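Local coordinates for protein dipeptidase AC. Metallo peptidase. MEROPS family M19 (Rhodobacter sphaeroides, PDB 3LY0) that probably hydrolyses dipeptides as a zinc-dependent metallopeptidase, and here holds two zinc ions and a phosphinate mimic of L-Ala-D-Ala, at residues K205-L210 with E345-L350; V261-A266 with D290-R295. All coordinates share one frame; numbering follows the deposited sequence.

Interaction 1: K205-L210 with E345-L350; sequences KIMLDL and ENWYGL
The indole of Trp347 is met obliquely by Met207, whose SD lies 4.3 Å from CZ3. Phe54 meets the same indole with its ring plane turned by about 60°, and at the pyrrole side NE1 donates to the backbone O of Met303. That bond satisfies the one polar atom of the indole and should help hold the ring in its rotation, leaving hydrocarbon toward Met207. Leu350, one helical turn on from Trp347, brings its CD1 to 3.8 Å from Met207 SD. The same CD1 is 3.8 Å from Trp347 CZ3, and the three side chains close into a triangle. Met207 and Leu350 cross at about a right angle. Met207 runs out from its strand with CG anti to the backbone N (chi1 -169°) and bends only at the sulfur (chi3 87°), which carries the thioether across a 9.5 Å gap between the CA atoms of Met207 and Leu350. While Leu208 turns to helix 192-204 outside the barrel, Met207 points the other way, beside Val230 and Thr232. A long, unbranched methionine suits this span, and a broad tryptophan suits a place among several strands. With the Trp347 side chain about 7 Å from that of the zinc ligand His13, dispersion alone fills the barrel interior near the metal site, so shape rather than directed bonds sets the fit.

Interaction 2: V261-A266 with D290-R295; sequences VGLNFA and DHLIDR
Between 261-266 and 290-295 the backbones come nearest at Val261 and Leu292, their CA atoms 7.9 Å apart. Leu292 reaches across this gap and spreads its two methyls over two strand residues: CD1 sits 4.0 Å from Leu263 CD1, and CD2 lies 4.3 Å from Val261 CG1. With its CG anti to the carbonyl carbon (chi1 -66°), Leu292 extends from the helix as a forked end between Val261 and Leu263, while Leu263 crosses it obliquely. Beta-branched valine suits the extended backbone; leucine supplies the reach needed from the helix. Leu251 of helix 248-256 and Val301 of the next strand add to the apolar surroundings of Leu292. Just past the strand, Asn264 makes an Asx turn: its OD1 accepts from Ala266 N at 2.8 Å, with an N-H...O angle of 160°, the donor tilted 31° from the carbonyl plane. Its ND2 donates to His233 O and to OD2 of Asp306, an inhibitor-pocket residue and known zinc ligand of this protein, consistent with a second-shell role in placing that carboxylate. On the helix's outer side Arg295 NE pairs with Asp294 OD1 at 3.0 Å, and His291 CE1 lies against one face of the guanidinium, offset toward its rim. The polarity is thus divided: aliphatic contacts hold the helix to the barrel's outside, charges stay on its exposed side, and an amide past the strand reaches toward the metal site.

In the fold
Both contacts are buried pairings of a helix with a strand in the TIM-barrel fold, yet they lie on different sides of the barrel wall. Interaction 1 packs a thioether against an indole and a leucine inside the barrel, joining strand 207-208 to the C-terminal helix 336-354, far along the chain. Interaction 2 is purely aliphatic and belongs to a beta-alpha-beta crossover, in which helix 283-296, packed on the outside, connects the adjacent parallel strands 260-263 and 301-303. In sequence, it is nested within the loop closed by interaction 1. The two meet at Gly262, whose CA lies 4.3 Å from Trp347 CZ2: lacking a side chain, glycine lets the indole approach the strand closely.

Interaction 1: K205-L210 with E345-L350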
# COMPACT_ATOMS: atom_id res chain seq x y z
N LYS A 205 -4.89 6.33 17.17
CA LYS A 205 -3.58 6.43 16.52
C LYS A 205 -3.38 5.30 15.51
O LYS A 205 -2.31 4.68 15.44
CB LYS A 205 -2.45 6.44 17.56
CG LYS A 205 -2.61 7.51 18.62
CD LYS A 205 -2.56 8.89 18.00
CE LYS A 205 -2.83 9.99 19.04
NZ LYS A 205 -4.27 10.08 19.43
N ILE A 206 -4.43 5.02 14.75
CA ILE A 206 -4.38 4.15 13.58
C ILE A 206 -4.15 5.02 12.35
O ILE A 206 -4.90 5.96 12.10
CB ILE A 206 -5.72 3.38 13.42
CG1 ILE A 206 -5.92 2.43 14.61
CG2 ILE A 206 -5.74 2.60 12.10
CD1 ILE A 206 -7.27 1.74 14.62
N MET A 207 -3.10 4.71 11.59
CA MET A 207 -2.79 5.47 10.38
C MET A 207 -3.89 5.31 9.35
O MET A 207 -4.34 4.20 9.09
CB MET A 207 -1.46 4.99 9.78
CG MET A 207 -0.86 5.87 8.66
SD MET A 207 0.43 5.03 7.65
CE MET A 207 -0.63 4.27 6.42
N LEU A 208 -4.32 6.42 8.76
CA LEU A 208 -5.27 6.38 7.66
C LEU A 208 -4.53 6.38 6.33
O LEU A 208 -3.60 7.16 6.14
CB LEU A 208 -6.19 7.59 7.73
CG LEU A 208 -7.16 7.56 8.90
CD1 LEU A 208 -7.58 8.97 9.28
CD2 LEU A 208 -8.36 6.70 8.54
N ASP A 209 -4.96 5.52 5.42
CA ASP A 209 -4.35 5.39 4.11
C ASP A 209 -5.33 5.88 3.05
O ASP A 209 -6.45 5.36 2.94
CB ASP A 209 -4.00 3.92 3.85
CG ASP A 209 -3.30 3.69 2.52
OD1 ASP A 209 -2.94 4.67 1.82
OD2 ASP A 209 -3.10 2.51 2.18
N LEU A 210 -4.91 6.88 2.28
CA LEU A 210 -5.75 7.50 1.26
C LEU A 210 -5.69 6.81 -0.10
O LEU A 210 -6.49 7.13 -0.98
CB LEU A 210 -5.36 8.96 1.10
CG LEU A 210 -5.40 9.81 2.37
CD1 LEU A 210 -4.58 11.07 2.20
CD2 LEU A 210 -6.84 10.15 2.71
N GLU A 345 13.96 5.46 6.00
CA GLU A 345 13.91 6.44 7.08
C GLU A 345 12.62 7.26 7.07
O GLU A 345 12.07 7.58 8.12
CB GLU A 345 15.13 7.37 7.07
CG GLU A 345 16.46 6.66 7.33
CD GLU A 345 17.64 7.61 7.29
OE1 GLU A 345 17.46 8.79 6.92
OE2 GLU A 345 18.77 7.18 7.62
N ASN A 346 12.14 7.60 5.88
CA ASN A 346 10.92 8.39 5.79
C ASN A 346 9.70 7.66 6.38
O ASN A 346 8.91 8.27 7.09
CB ASN A 346 10.65 8.84 4.35
CG ASN A 346 11.63 9.90 3.88
OD1 ASN A 346 12.36 10.48 4.69
ND2 ASN A 346 11.66 10.17 2.59
N TRP A 347 9.54 6.38 6.06
CA TRP A 347 8.45 5.63 6.68
C TRP A 347 8.58 5.62 8.19
O TRP A 347 7.59 5.79 8.89
CB TRP A 347 8.37 4.18 6.18
CG TRP A 347 7.53 4.06 4.94
CD1 TRP A 347 7.93 3.60 3.71
CD2 TRP A 347 6.15 4.44 4.79
NE1 TRP A 347 6.89 3.65 2.82
CE2 TRP A 347 5.79 4.17 3.46
CE3 TRP A 347 5.20 4.99 5.66
CZ2 TRP A 347 4.50 4.42 2.97
CZ3 TRP A 347 3.91 5.22 5.17
CH2 TRP A 347 3.58 4.94 3.84
N TYR A 348 9.79 5.40 8.69
CA TYR A 348 9.95 5.32 10.15
C TYR A 348 9.58 6.64 10.82
O TYR A 348 8.93 6.64 11.86
CB TYR A 348 11.37 4.88 10.55
CG TYR A 348 11.80 3.52 10.04
CD1 TYR A 348 10.88 2.59 9.57
CD2 TYR A 348 13.14 3.16 10.05
CE1 TYR A 348 11.28 1.34 9.11
CE2 TYR A 348 13.55 1.91 9.59
CZ TYR A 348 12.62 1.01 9.12
OH TYR A 348 13.02 -0.22 8.67
N GLY A 349 9.99 7.75 10.22
CA GLY A 349 9.61 9.06 10.71
C GLY A 349 8.10 9.26 10.67
O GLY A 349 7.51 9.76 11.62
N LEU A 350 7.48 8.88 9.55
CA LEU A 350 6.03 8.98 9.42
C LEU A 350 5.32 8.19 10.53
O LEU A 350 4.34 8.67 11.12
CB LEU A 350 5.60 8.49 8.02
CG LEU A 350 4.10 8.47 7.71
CD1 LEU A 350 3.39 7.27 8.33
CD2 LEU A 350 3.41 9.77 8.12

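Interaction 2: V261-A266 with D290-R295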
# COMPACT_ATOMS: atom_id res chain seq x y z
N VAL A 261 4.02 9.65 0.85
CA VAL A 261 3.52 8.91 -0.30
C VAL A 261 4.49 7.78 -0.63
O VAL A 261 5.70 8.01 -0.76
CB VAL A 261 3.33 9.81 -1.54
CG1 VAL A 261 2.94 8.97 -2.76
CG2 VAL A 261 2.26 10.86 -1.27
N GLY A 262 3.95 6.57 -0.74
CA GLY A 262 4.75 5.44 -1.18
C GLY A 262 4.60 5.20 -2.67
O GLY A 262 3.48 5.11 -3.19
N LEU A 263 5.73 5.10 -3.37
CA LEU A 263 5.74 4.82 -4.80
C LEU A 263 5.22 3.43 -5.12
O LEU A 263 5.79 2.43 -4.68
CB LEU A 263 7.16 4.97 -5.35
CG LEU A 263 7.26 4.84 -6.88
CD1 LEU A 263 6.92 6.14 -7.58
CD2 LEU A 263 8.66 4.35 -7.27
N ASN A 264 4.15 3.37 -5.92
CA ASN A 264 3.54 2.11 -6.33
C ASN A 264 4.28 1.56 -7.55
O ASN A 264 4.51 2.29 -8.52
CB ASN A 264 2.06 2.37 -6.65
CG ASN A 264 1.26 1.10 -6.79
OD1 ASN A 264 1.77 0.09 -7.27
ND2 ASN A 264 0.00 1.14 -6.36
N PHE A 265 4.70 0.29 -7.49
CA PHE A 265 5.44 -0.31 -8.60
C PHE A 265 4.51 -0.79 -9.72
O PHE A 265 4.99 -1.30 -10.74
CB PHE A 265 6.30 -1.50 -8.17
CG PHE A 265 7.40 -1.17 -7.17
CD1 PHE A 265 7.73 0.14 -6.86
CD2 PHE A 265 8.09 -2.20 -6.54
CE1 PHE A 265 8.71 0.42 -5.93
CE2 PHE A 265 9.08 -1.93 -5.63
CZ PHE A 265 9.40 -0.62 -5.32
N ALA A 266 3.21 -0.65 -9.55
CA ALA A 266 2.27 -1.10 -10.58
C ALA A 266 2.55 -0.41 -11.90
O ALA A 266 2.57 0.82 -11.97
CB ALA A 266 0.84 -0.83 -10.14
N ASP A 290 11.08 11.64 -9.06
CA ASP A 290 11.50 13.03 -9.13
C ASP A 290 10.33 13.96 -8.87
O ASP A 290 10.46 14.95 -8.16
CB ASP A 290 12.06 13.37 -10.51
CG ASP A 290 13.51 12.93 -10.70
OD1 ASP A 290 14.18 12.53 -9.73
OD2 ASP A 290 13.97 12.99 -11.86
N HIS A 291 9.19 13.67 -9.49
CA HIS A 291 8.04 14.54 -9.34
C HIS A 291 7.54 14.56 -7.90
O HIS A 291 7.24 15.62 -7.35
CB HIS A 291 6.90 14.15 -10.30
CG HIS A 291 5.82 15.17 -10.39
ND1 HIS A 291 5.83 16.18 -11.33
CD2 HIS A 291 4.71 15.37 -9.64
CE1 HIS A 291 4.77 16.94 -11.17
NE2 HIS A 291 4.07 16.47 -10.15
N LEU A 292 7.46 13.38 -7.30
CA LEU A 292 7.02 13.27 -5.91
C LEU A 292 8.00 13.97 -4.97
O LEU A 292 7.58 14.74 -4.11
CB LEU A 292 6.85 11.80 -5.51
CG LEU A 292 5.73 11.06 -6.24
CD1 LEU A 292 5.81 9.57 -5.94
CD2 LEU A 292 4.37 11.59 -5.81
N ILE A 293 9.29 13.72 -5.16
CA ILE A 293 10.30 14.32 -4.30
C ILE A 293 10.30 15.84 -4.43
O ILE A 293 10.42 16.56 -3.44
CB ILE A 293 11.70 13.75 -4.59
CG1 ILE A 293 11.75 12.28 -4.18
CG2 ILE A 293 12.77 14.53 -3.84
CD1 ILE A 293 12.93 11.51 -4.72
N ASP A 294 10.16 16.33 -5.65
CA ASP A 294 10.17 17.76 -5.88
C ASP A 294 9.03 18.48 -5.17
O ASP A 294 9.22 19.56 -4.62
CB ASP A 294 10.11 18.06 -7.39
CG ASP A 294 10.28 19.53 -7.69
OD1 ASP A 294 9.26 20.25 -7.71
OD2 ASP A 294 11.43 19.96 -7.89
N ARG A 295 7.84 17.90 -5.20
CA ARG A 295 6.67 18.57 -4.64
C ARG A 295 6.46 18.24 -3.16
O ARG A 295 6.09 19.11 -2.37
CB ARG A 295 5.42 18.23 -5.46
CG ARG A 295 5.55 18.50 -6.97
CD ARG A 295 6.11 19.89 -7.29
NE ARG A 295 6.42 20.04 -8.71
CZ ARG A 295 5.60 20.61 -9.60
NH1 ARG A 295 4.43 21.10 -9.23
NH2 ARG A 295 5.97 20.70 -10.88